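Local structure of SusD homolog (Bacteroides thetaiotaomicron VPI-5482, 3IV0) at residues A282-N287 / F300-D305; Y290-K295 / K343-D348. The protein probably binds sugars at the outer membrane, in the manner of SusD-like glycan-binding lipoproteins. All blocks are in the same frame, centred on the assembly; numbering follows the deposited sequence.

Contact 1 (A282-N287 / F300-D305); sequences AKFSDN and FCYSGD. With EDO (1,2-ethanediol), chain F.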
ATOM      1  N   ALA A 282     -12.827   2.147  -5.298  1.00 12.18           N
ATOM      2  CA  ALA A 282     -11.506   2.199  -4.670  1.00 11.05           C
ATOM      3  C   ALA A 282     -11.258   1.112  -3.635  1.00 11.34           C
ATOM      4  O   ALA A 282     -10.108   0.840  -3.251  1.00 10.62           O
ATOM      5  CB  ALA A 282     -11.277   3.557  -3.990  1.00 10.36           C
ATOM      6  N   LYS A 283     -12.341   0.509  -3.143  1.00 10.30           N
ATOM      7  CA  LYS A 283     -12.268  -0.511  -2.104  1.00 11.56           C
ATOM      8  C   LYS A 283     -12.249  -1.878  -2.766  1.00 10.97           C
ATOM      9  O   LYS A 283     -13.259  -2.322  -3.340  1.00 12.04           O
ATOM     10  CB  LYS A 283     -13.448  -0.384  -1.149  1.00 11.99           C
ATOM     11  CG  LYS A 283     -13.373   0.917  -0.351  1.00 13.37           C
ATOM     12  CD  LYS A 283     -14.487   1.048   0.670  1.00 13.32           C
ATOM     13  CE  LYS A 283     -15.725   1.638   0.056  1.00 12.97           C
ATOM     14  NZ  LYS A 283     -16.719   2.063   1.116  1.00 13.94           N
ATOM     15  N   PHE A 284     -11.130  -2.571  -2.638  1.00 11.10           N
ATOM     16  CA  PHE A 284     -11.010  -3.902  -3.209  1.00 11.97           C
ATOM     17  C   PHE A 284     -12.204  -4.770  -2.862  1.00 11.22           C
ATOM     18  O   PHE A 284     -12.816  -5.430  -3.748  1.00 11.49           O
ATOM     19  CB  PHE A 284      -9.721  -4.543  -2.672  1.00 12.20           C
ATOM     20  CG  PHE A 284      -9.490  -5.976  -3.100  1.00 10.96           C
ATOM     21  CD1 PHE A 284      -8.884  -6.243  -4.307  1.00 11.87           C
ATOM     22  CD2 PHE A 284      -9.858  -7.036  -2.293  1.00 13.47           C
ATOM     23  CE1 PHE A 284      -8.625  -7.546  -4.714  1.00 12.04           C
ATOM     24  CE2 PHE A 284      -9.598  -8.344  -2.711  1.00 11.78           C
ATOM     25  CZ  PHE A 284      -9.003  -8.571  -3.938  1.00 11.94           C
ATOM     26  N   SER A 285     -12.577  -4.771  -1.601  1.00 10.57           N
ATOM     27  CA  SER A 285     -13.687  -5.597  -1.144  1.00 11.50           C
ATOM     28  C   SER A 285     -14.962  -5.363  -1.992  1.00 13.37           C
ATOM     29  O   SER A 285     -15.683  -6.326  -2.328  1.00 13.23           O
ATOM     30  CB  SER A 285     -13.952  -5.339   0.335  1.00 11.89           C
ATOM     31  OG  SER A 285     -14.881  -6.289   0.854  1.00 12.31           O
ATOM     32  N   ASP A 286     -15.265  -4.101  -2.311  1.00 11.40           N
ATOM     33  CA  ASP A 286     -16.479  -3.775  -3.059  1.00 13.24           C
ATOM     34  C   ASP A 286     -16.396  -4.164  -4.508  1.00 15.11           C
ATOM     35  O   ASP A 286     -17.410  -4.151  -5.208  1.00 14.95           O
ATOM     36  CB  ASP A 286     -16.880  -2.314  -2.874  1.00 13.60           C
ATOM     37  CG  ASP A 286     -17.504  -2.045  -1.508  1.00 14.29           C
ATOM     38  OD1 ASP A 286     -18.068  -2.970  -0.888  1.00 13.44           O
ATOM     39  OD2 ASP A 286     -17.506  -0.867  -1.070  1.00 16.01           O
ATOM     40  N   ASN A 287     -15.196  -4.520  -4.971  1.00 12.83           N
ATOM     41  CA  ASN A 287     -15.032  -4.970  -6.326  1.00 13.49           C
ATOM     42  C   ASN A 287     -15.081  -6.494  -6.453  1.00 13.98           C
ATOM     43  O   ASN A 287     -15.228  -7.003  -7.578  1.00 13.43           O
ATOM     44  CB  ASN A 287     -13.711  -4.424  -6.901  1.00 11.60           C
ATOM     45  CG  ASN A 287     -13.734  -2.919  -7.100  1.00 13.29           C
ATOM     46  OD1 ASN A 287     -14.765  -2.319  -7.421  1.00 13.75           O
ATOM     47  ND2 ASN A 287     -12.577  -2.294  -6.926  1.00 12.93           N
ATOM     48  N   PHE A 300     -15.185  -8.303 -10.636  1.00 13.72           N
ATOM     49  CA  PHE A 300     -14.227  -9.236 -11.210  1.00 13.21           C
ATOM     50  C   PHE A 300     -13.943 -10.395 -10.282  1.00 12.84           C
ATOM     51  O   PHE A 300     -14.292 -10.379  -9.115  1.00 12.82           O
ATOM     52  CB  PHE A 300     -12.903  -8.548 -11.628  1.00 13.64           C
ATOM     53  CG  PHE A 300     -12.093  -7.959 -10.484  1.00 12.20           C
ATOM     54  CD1 PHE A 300     -11.254  -8.757  -9.695  1.00 12.60           C
ATOM     55  CD2 PHE A 300     -12.126  -6.613 -10.230  1.00 12.79           C
ATOM     56  CE1 PHE A 300     -10.490  -8.218  -8.674  1.00 15.42           C
ATOM     57  CE2 PHE A 300     -11.377  -6.066  -9.192  1.00 14.25           C
ATOM     58  CZ  PHE A 300     -10.555  -6.858  -8.430  1.00 13.41           C
ATOM     59  N   CYS A 301     -13.293 -11.401 -10.844  1.00 13.38           N
ATOM     60  CA  CYS A 301     -12.822 -12.527 -10.072  1.00 14.06           C
ATOM     61  C   CYS A 301     -11.424 -12.948 -10.494  1.00 13.00           C
ATOM     62  O   CYS A 301     -10.977 -12.677 -11.594  1.00 15.52           O
ATOM     63  CB  CYS A 301     -13.785 -13.725 -10.188  1.00 15.44           C
ATOM     64  SG  CYS A 301     -13.948 -14.456 -11.828  1.00 19.42           S
ATOM     65  N   TYR A 302     -10.772 -13.660  -9.584  1.00 14.24           N
ATOM     66  CA  TYR A 302      -9.452 -14.226  -9.801  1.00 14.93           C
ATOM     67  C   TYR A 302      -9.550 -15.593 -10.454  1.00 13.78           C
ATOM     68  O   TYR A 302     -10.449 -16.374 -10.128  1.00 14.84           O
ATOM     69  CB  TYR A 302      -8.742 -14.408  -8.453  1.00 15.99           C
ATOM     70  CG  TYR A 302      -8.173 -13.102  -7.909  1.00 13.01           C
ATOM     71  CD1 TYR A 302      -8.989 -12.220  -7.242  1.00 13.64           C
ATOM     72  CD2 TYR A 302      -6.866 -12.750  -8.151  1.00 13.43           C
ATOM     73  CE1 TYR A 302      -8.487 -11.024  -6.756  1.00 13.49           C
ATOM     74  CE2 TYR A 302      -6.350 -11.528  -7.662  1.00 13.56           C
ATOM     75  CZ  TYR A 302      -7.183 -10.701  -6.973  1.00 14.45           C
ATOM     76  OH  TYR A 302      -6.719  -9.499  -6.487  1.00 14.95           O
ATOM     77  N   SER A 303      -8.621 -15.878 -11.332  1.00 14.14           N
ATOM     78  CA  SER A 303      -8.465 -17.219 -11.904  1.00 15.60           C
ATOM     79  C   SER A 303      -8.470 -18.300 -10.835  1.00 15.97           C
ATOM     80  O   SER A 303      -7.736 -18.244  -9.865  1.00 16.61           O
ATOM     81  CB  SER A 303      -7.142 -17.256 -12.670  1.00 18.19           C
ATOM     82  OG  SER A 303      -6.666 -18.555 -12.892  1.00 20.96           O
ATOM     83  N   GLY A 304      -9.242 -19.354 -11.069  1.00 16.55           N
ATOM     84  CA  GLY A 304      -9.217 -20.508 -10.191  1.00 16.98           C
ATOM     85  C   GLY A 304      -7.903 -21.241 -10.231  1.00 15.73           C
ATOM     86  O   GLY A 304      -7.473 -21.744  -9.208  1.00 16.71           O
ATOM     87  N   ASP A 305      -7.238 -21.260 -11.379  1.00 16.78           N
ATOM     88  CA  ASP A 305      -5.922 -21.865 -11.485  1.00 18.45           C
ATOM     89  C   ASP A 305      -4.930 -21.091 -10.629  1.00 16.85           C
ATOM     90  O   ASP A 305      -4.126 -21.692  -9.922  1.00 18.78           O
ATOM     91  CB  ASP A 305      -5.445 -21.911 -12.929  1.00 21.34           C
ATOM     92  CG  ASP A 305      -6.294 -22.833 -13.809  1.00 32.06           C
ATOM     93  OD1 ASP A 305      -6.565 -23.982 -13.414  1.00 31.57           O
ATOM     94  OD2 ASP A 305      -6.694 -22.384 -14.908  1.00 46.01           O
TER
HETATM   95  C1  EDO F   5     -18.561  -1.621  -6.081  1.00 29.46           C
HETATM   96  O1  EDO F   5     -19.596  -2.548  -6.270  1.00 32.44           O
HETATM   97  C2  EDO F   5     -17.658  -1.286  -7.264  1.00 29.16           C
HETATM   98  O2  EDO F   5     -17.601  -2.335  -8.215  1.00 31.40           O

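Contact 2 (Y290-K295 / K343-D348); sequences YSCLNK and KFWNID. With EDO (1,2-ethanediol), chain F.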
ATOM      1  N   TYR A 290     -20.419  -9.711  -3.873  1.00 15.35           N
ATOM      2  CA  TYR A 290     -21.753  -9.532  -4.448  1.00 15.58           C
ATOM      3  C   TYR A 290     -22.892  -9.819  -3.475  1.00 15.50           C
ATOM      4  O   TYR A 290     -23.889  -9.119  -3.499  1.00 16.50           O
ATOM      5  CB  TYR A 290     -21.926 -10.374  -5.736  1.00 19.49           C
ATOM      6  CG  TYR A 290     -22.025 -11.874  -5.524  1.00 20.24           C
ATOM      7  CD1 TYR A 290     -20.896 -12.677  -5.469  1.00 20.58           C
ATOM      8  CD2 TYR A 290     -23.266 -12.493  -5.381  1.00 20.91           C
ATOM      9  CE1 TYR A 290     -20.987 -14.030  -5.256  1.00 25.47           C
ATOM     10  CE2 TYR A 290     -23.358 -13.852  -5.161  1.00 22.09           C
ATOM     11  CZ  TYR A 290     -22.225 -14.614  -5.105  1.00 24.57           C
ATOM     12  OH  TYR A 290     -22.300 -15.974  -4.892  1.00 26.73           O
ATOM     13  N   SER A 291     -22.744 -10.844  -2.648  1.00 16.53           N
ATOM     14  CA  SER A 291     -23.907 -11.356  -1.912  1.00 18.02           C
ATOM     15  C   SER A 291     -24.372 -10.352  -0.852  1.00 20.71           C
ATOM     16  O   SER A 291     -25.565 -10.219  -0.570  1.00 22.17           O
ATOM     17  CB  SER A 291     -23.605 -12.721  -1.304  1.00 18.20           C
ATOM     18  OG  SER A 291     -22.572 -12.674  -0.336  1.00 19.53           O
ATOM     19  N   CYS A 292     -23.437  -9.606  -0.280  1.00 19.42           N
ATOM     20  CA  CYS A 292     -23.788  -8.594   0.723  1.00 20.64           C
ATOM     21  C   CYS A 292     -24.077  -7.216   0.131  1.00 20.40           C
ATOM     22  O   CYS A 292     -24.452  -6.300   0.856  1.00 22.51           O
ATOM     23  CB  CYS A 292     -22.662  -8.495   1.752  1.00 20.87           C
ATOM     24  SG  CYS A 292     -21.046  -8.067   1.011  1.00 20.95           S
ATOM     25  N   LEU A 293     -23.933  -7.074  -1.189  1.00 21.21           N
ATOM     26  CA  LEU A 293     -24.145  -5.800  -1.885  1.00 21.22           C
ATOM     27  C   LEU A 293     -25.396  -5.832  -2.753  1.00 20.80           C
ATOM     28  O   LEU A 293     -25.663  -4.901  -3.508  1.00 20.47           O
ATOM     29  CB  LEU A 293     -22.922  -5.465  -2.778  1.00 18.10           C
ATOM     30  CG  LEU A 293     -21.558  -5.254  -2.110  1.00 17.27           C
ATOM     31  CD1 LEU A 293     -20.486  -4.978  -3.160  1.00 17.12           C
ATOM     32  CD2 LEU A 293     -21.646  -4.119  -1.073  1.00 20.68           C
ATOM     33  N   ASN A 294     -26.253  -6.837  -2.615  0.60 25.54           N
ATOM     34  CA  ASN A 294     -27.459  -6.888  -3.460  0.60 27.12           C
ATOM     35  C   ASN A 294     -27.121  -6.865  -4.967  0.60 25.98           C
ATOM     36  O   ASN A 294     -27.791  -6.148  -5.718  0.60 27.81           O
ATOM     37  CB  ASN A 294     -28.405  -5.706  -3.175  0.60 26.85           C
ATOM     38  CG  ASN A 294     -28.763  -5.560  -1.705  0.60 31.98           C
ATOM     39  OD1 ASN A 294     -28.659  -4.467  -1.141  0.60 42.92           O
ATOM     40  ND2 ASN A 294     -29.200  -6.643  -1.085  0.60 19.06           N
ATOM     41  N   LYS A 295     -26.064  -7.564  -5.397  1.00 26.48           N
ATOM     42  CA  LYS A 295     -25.706  -7.580  -6.809  1.00 24.62           C
ATOM     43  C   LYS A 295     -25.744  -9.023  -7.188  1.00 21.99           C
ATOM     44  O   LYS A 295     -25.589  -9.886  -6.329  1.00 24.71           O
ATOM     45  CB  LYS A 295     -24.279  -7.064  -7.028  1.00 25.62           C
ATOM     46  CG  LYS A 295     -24.134  -5.593  -6.862  1.00 29.43           C
ATOM     47  CD  LYS A 295     -22.993  -5.064  -7.732  1.00 35.74           C
ATOM     48  CE  LYS A 295     -21.635  -5.387  -7.146  1.00 34.03           C
ATOM     49  NZ  LYS A 295     -20.516  -4.681  -7.886  1.00 31.76           N
ATOM     50  N   LYS A 343     -12.768 -11.723   2.754  1.00 11.73           N
ATOM     51  CA  LYS A 343     -11.674 -11.350   3.662  1.00 11.53           C
ATOM     52  C   LYS A 343     -11.935 -10.049   4.409  1.00 11.59           C
ATOM     53  O   LYS A 343     -11.661  -9.957   5.579  1.00 12.44           O
ATOM     54  CB  LYS A 343     -10.378 -11.191   2.846  1.00 11.78           C
ATOM     55  CG  LYS A 343      -9.168 -10.680   3.631  1.00 12.34           C
ATOM     56  CD  LYS A 343      -7.918 -10.700   2.799  1.00 10.39           C
ATOM     57  CE  LYS A 343      -6.763 -10.050   3.556  1.00 10.08           C
ATOM     58  NZ  LYS A 343      -5.500 -10.051   2.775  1.00 10.93           N
ATOM     59  N   PHE A 344     -12.454  -9.039   3.720  1.00 12.00           N
ATOM     60  CA  PHE A 344     -12.548  -7.700   4.299  1.00 12.33           C
ATOM     61  C   PHE A 344     -13.921  -7.344   4.840  1.00 11.91           C
ATOM     62  O   PHE A 344     -14.183  -6.187   5.149  1.00 13.25           O
ATOM     63  CB  PHE A 344     -12.159  -6.678   3.234  1.00 11.35           C
ATOM     64  CG  PHE A 344     -10.742  -6.838   2.733  1.00 10.65           C
ATOM     65  CD1 PHE A 344      -9.704  -6.244   3.396  1.00 12.48           C
ATOM     66  CD2 PHE A 344     -10.467  -7.582   1.612  1.00 11.32           C
ATOM     67  CE1 PHE A 344      -8.401  -6.438   2.968  1.00 11.55           C
ATOM     68  CE2 PHE A 344      -9.185  -7.765   1.152  1.00 11.84           C
ATOM     69  CZ  PHE A 344      -8.140  -7.194   1.829  1.00 11.74           C
ATOM     70  N   TRP A 345     -14.866  -8.287   4.849  1.00 13.46           N
ATOM     71  CA  TRP A 345     -16.242  -7.894   5.159  1.00 13.12           C
ATOM     72  C   TRP A 345     -16.398  -7.248   6.525  1.00 12.92           C
ATOM     73  O   TRP A 345     -16.102  -7.822   7.557  1.00 14.60           O
ATOM     74  CB  TRP A 345     -17.209  -9.059   4.987  1.00 13.29           C
ATOM     75  CG  TRP A 345     -17.434  -9.433   3.570  1.00 13.95           C
ATOM     76  CD1 TRP A 345     -16.928  -8.829   2.468  1.00 13.65           C
ATOM     77  CD2 TRP A 345     -18.279 -10.482   3.110  1.00 14.50           C
ATOM     78  NE1 TRP A 345     -17.368  -9.459   1.338  1.00 14.06           N
ATOM     79  CE2 TRP A 345     -18.215 -10.477   1.704  1.00 14.13           C
ATOM     80  CE3 TRP A 345     -19.084 -11.419   3.751  1.00 17.51           C
ATOM     81  CZ2 TRP A 345     -18.919 -11.405   0.914  1.00 16.68           C
ATOM     82  CZ3 TRP A 345     -19.791 -12.337   2.969  1.00 19.48           C
ATOM     83  CH2 TRP A 345     -19.710 -12.315   1.578  1.00 18.93           C
ATOM     84  N   ASN A 346     -16.874  -6.022   6.459  1.00 12.74           N
ATOM     85  CA  ASN A 346     -17.334  -5.199   7.568  1.00 13.27           C
ATOM     86  C   ASN A 346     -18.417  -4.343   6.934  1.00 12.86           C
ATOM     87  O   ASN A 346     -18.206  -3.224   6.466  1.00 13.21           O
ATOM     88  CB  ASN A 346     -16.213  -4.348   8.125  1.00 13.51           C
ATOM     89  CG  ASN A 346     -15.445  -5.062   9.218  1.00 14.50           C
ATOM     90  OD1 ASN A 346     -16.047  -5.483  10.221  1.00 18.71           O
ATOM     91  ND2 ASN A 346     -14.140  -5.262   9.014  1.00 15.06           N
ATOM     92  N   ILE A 347     -19.609  -4.909   6.892  1.00 14.93           N
ATOM     93  CA  ILE A 347     -20.656  -4.390   6.045  1.00 15.41           C
ATOM     94  C   ILE A 347     -21.414  -3.255   6.744  1.00 17.56           C
ATOM     95  O   ILE A 347     -21.655  -3.337   7.946  1.00 19.28           O
ATOM     96  CB  ILE A 347     -21.619  -5.540   5.691  1.00 17.45           C
ATOM     97  CG1 ILE A 347     -20.900  -6.624   4.865  1.00 18.96           C
ATOM     98  CG2 ILE A 347     -22.807  -5.003   4.926  1.00 20.16           C
ATOM     99  CD1 ILE A 347     -21.503  -8.033   5.046  1.00 21.12           C
ATOM    100  N   ASP A 348     -21.752  -2.201   6.008  1.00 15.52           N
ATOM    101  CA  ASP A 348     -22.508  -1.106   6.598  1.00 17.75           C
ATOM    102  C   ASP A 348     -23.206  -0.348   5.497  1.00 18.69           C
ATOM    103  O   ASP A 348     -22.944  -0.535   4.316  1.00 17.14           O
ATOM    104  CB  ASP A 348     -21.562  -0.203   7.390  1.00 18.73           C
ATOM    105  CG  ASP A 348     -22.266   0.662   8.416  1.00 28.92           C
ATOM    106  OD1 ASP A 348     -23.514   0.603   8.515  1.00 31.76           O
ATOM    107  OD2 ASP A 348     -21.547   1.409   9.116  1.00 36.67           O
TER
HETATM  108  C1  EDO F   5     -18.561  -1.621  -6.081  1.00 29.46           C
HETATM  109  O1  EDO F   5     -19.596  -2.548  -6.270  1.00 32.44           O
HETATM  110  C2  EDO F   5     -17.658  -1.286  -7.264  1.00 29.16           C
HETATM  111  O2  EDO F   5     -17.601  -2.335  -8.215  1.00 31.40           O

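Contact 1 (A282-N287 / F300-D305)
N287 and F300 are where the two backbones come nearest, their CA atoms 6.5 Å apart. F300 N gives a weak hydrogen bond, 3.3 Å long, to N287 O, linking the short helical turn at 284-287 to the start of strand 300-302. The same N287 O lies over one face of the F300 ring, displaced toward its rim, while N287 CB touches F300 CE2 at 3.7 Å. The carboxamide turns elsewhere: its ND2 bonds to N281 O, and its OD1 takes a weak bond from O2 of a 1,2-ethanediol. F284 runs out to meet Y302. A chi1 of 176° swings the F284 ring away from its own backbone N and carries CE1 and CZ up to the phenol, and Y302 OH sits at the edge of the F284 ring, 3.3 Å from F284 CE1. The two side chains approach from opposite directions, F284 CZ lying 3.8 Å from Y302 CE1. F300 CZ completes the aromatic group, 4.2 Å from F284 CE1. Helix 43-50 adds T45 and D49 to F284 and M50 to F300. The arrangement is an aromatic cluster in the buried interior, joining a helical turn to the two-stranded antiparallel sheet of 55-57 and 300-302.

Contact 2 (Y290-K295 / K343-D348)
C292 SG lies over one face of the W345 indole, a cysteine sulfur-aromatic contact between two irregular loops. The sulfur stands 4.0 Å from the centroid of the five-membered ring and 23° off its normal; C292 SG is nearest to W345 CE2, at 3.8 Å. On C292 the SG sits between the backbone N and the carbonyl carbon (chi1 58°), a setting that brings the sulfur over the indole and leaves CB to meet I347. There the end of the isoleucine does the touching, I347 CD1 reaching C292 CB at 3.5 Å, with CG1 a little farther back. S291 OG approaches the far end of the indole obliquely, 3.5 Å from W345 CH2, but its polar partner is E340 OE2.

Neighbouring residues hold W345 and the 290-295 loop in place. W345 NE1 bonds to S289 OG, a bond that helps set the turn of the indole under the sulfur. E340 serves the other loop twice, through OE2 to S291 OG and through OE1 to Y290 N. Were W345 replaced by an alanine, C292 SG would probably lose the ring face it rests on and S289 OG its indole N-H, and a gap is likely to open between the loops. Farther out, I347 also packs on I355, and backbone bonds tie N346 to S357 and S359 and D348 to T356, placing 343-348 beside strand 354-356 and the loop after it.

The 290-295 loop is braced from within. Y290 O accepts from both L293 N, at 3.1 Å, and K295 N, the two donors arriving from opposite faces of the carbonyl plane. Beyond this turn the K295 chain bends at chi3 (-76°), and K295 NZ donates to O1 of the 1,2-ethanediol at 2.8 Å.

In the fold
Contact 1 is a core contact, all four of its touching residues buried; contact 2 lies at the surface, with none buried. Their segments alternate along the chain, centres about 12 Å apart. Aromatic rings and one weak backbone bond join contact 1, whereas sulfur over indole and aliphatic carbon carry contact 2. The helical turn 284-287 contributes to the buried cluster and backs the outer loops: F284 CD2 packs on F344 CE2 at 3.6 Å, S285 OG touches F344 and W345, and D286 meets L293. Strand 354-356 also serves both, T356 bonding to D286 and I355 touching I347 and L293. One 1,2-ethanediol is held by K295 NZ and more weakly by D286 O and N287 OD1.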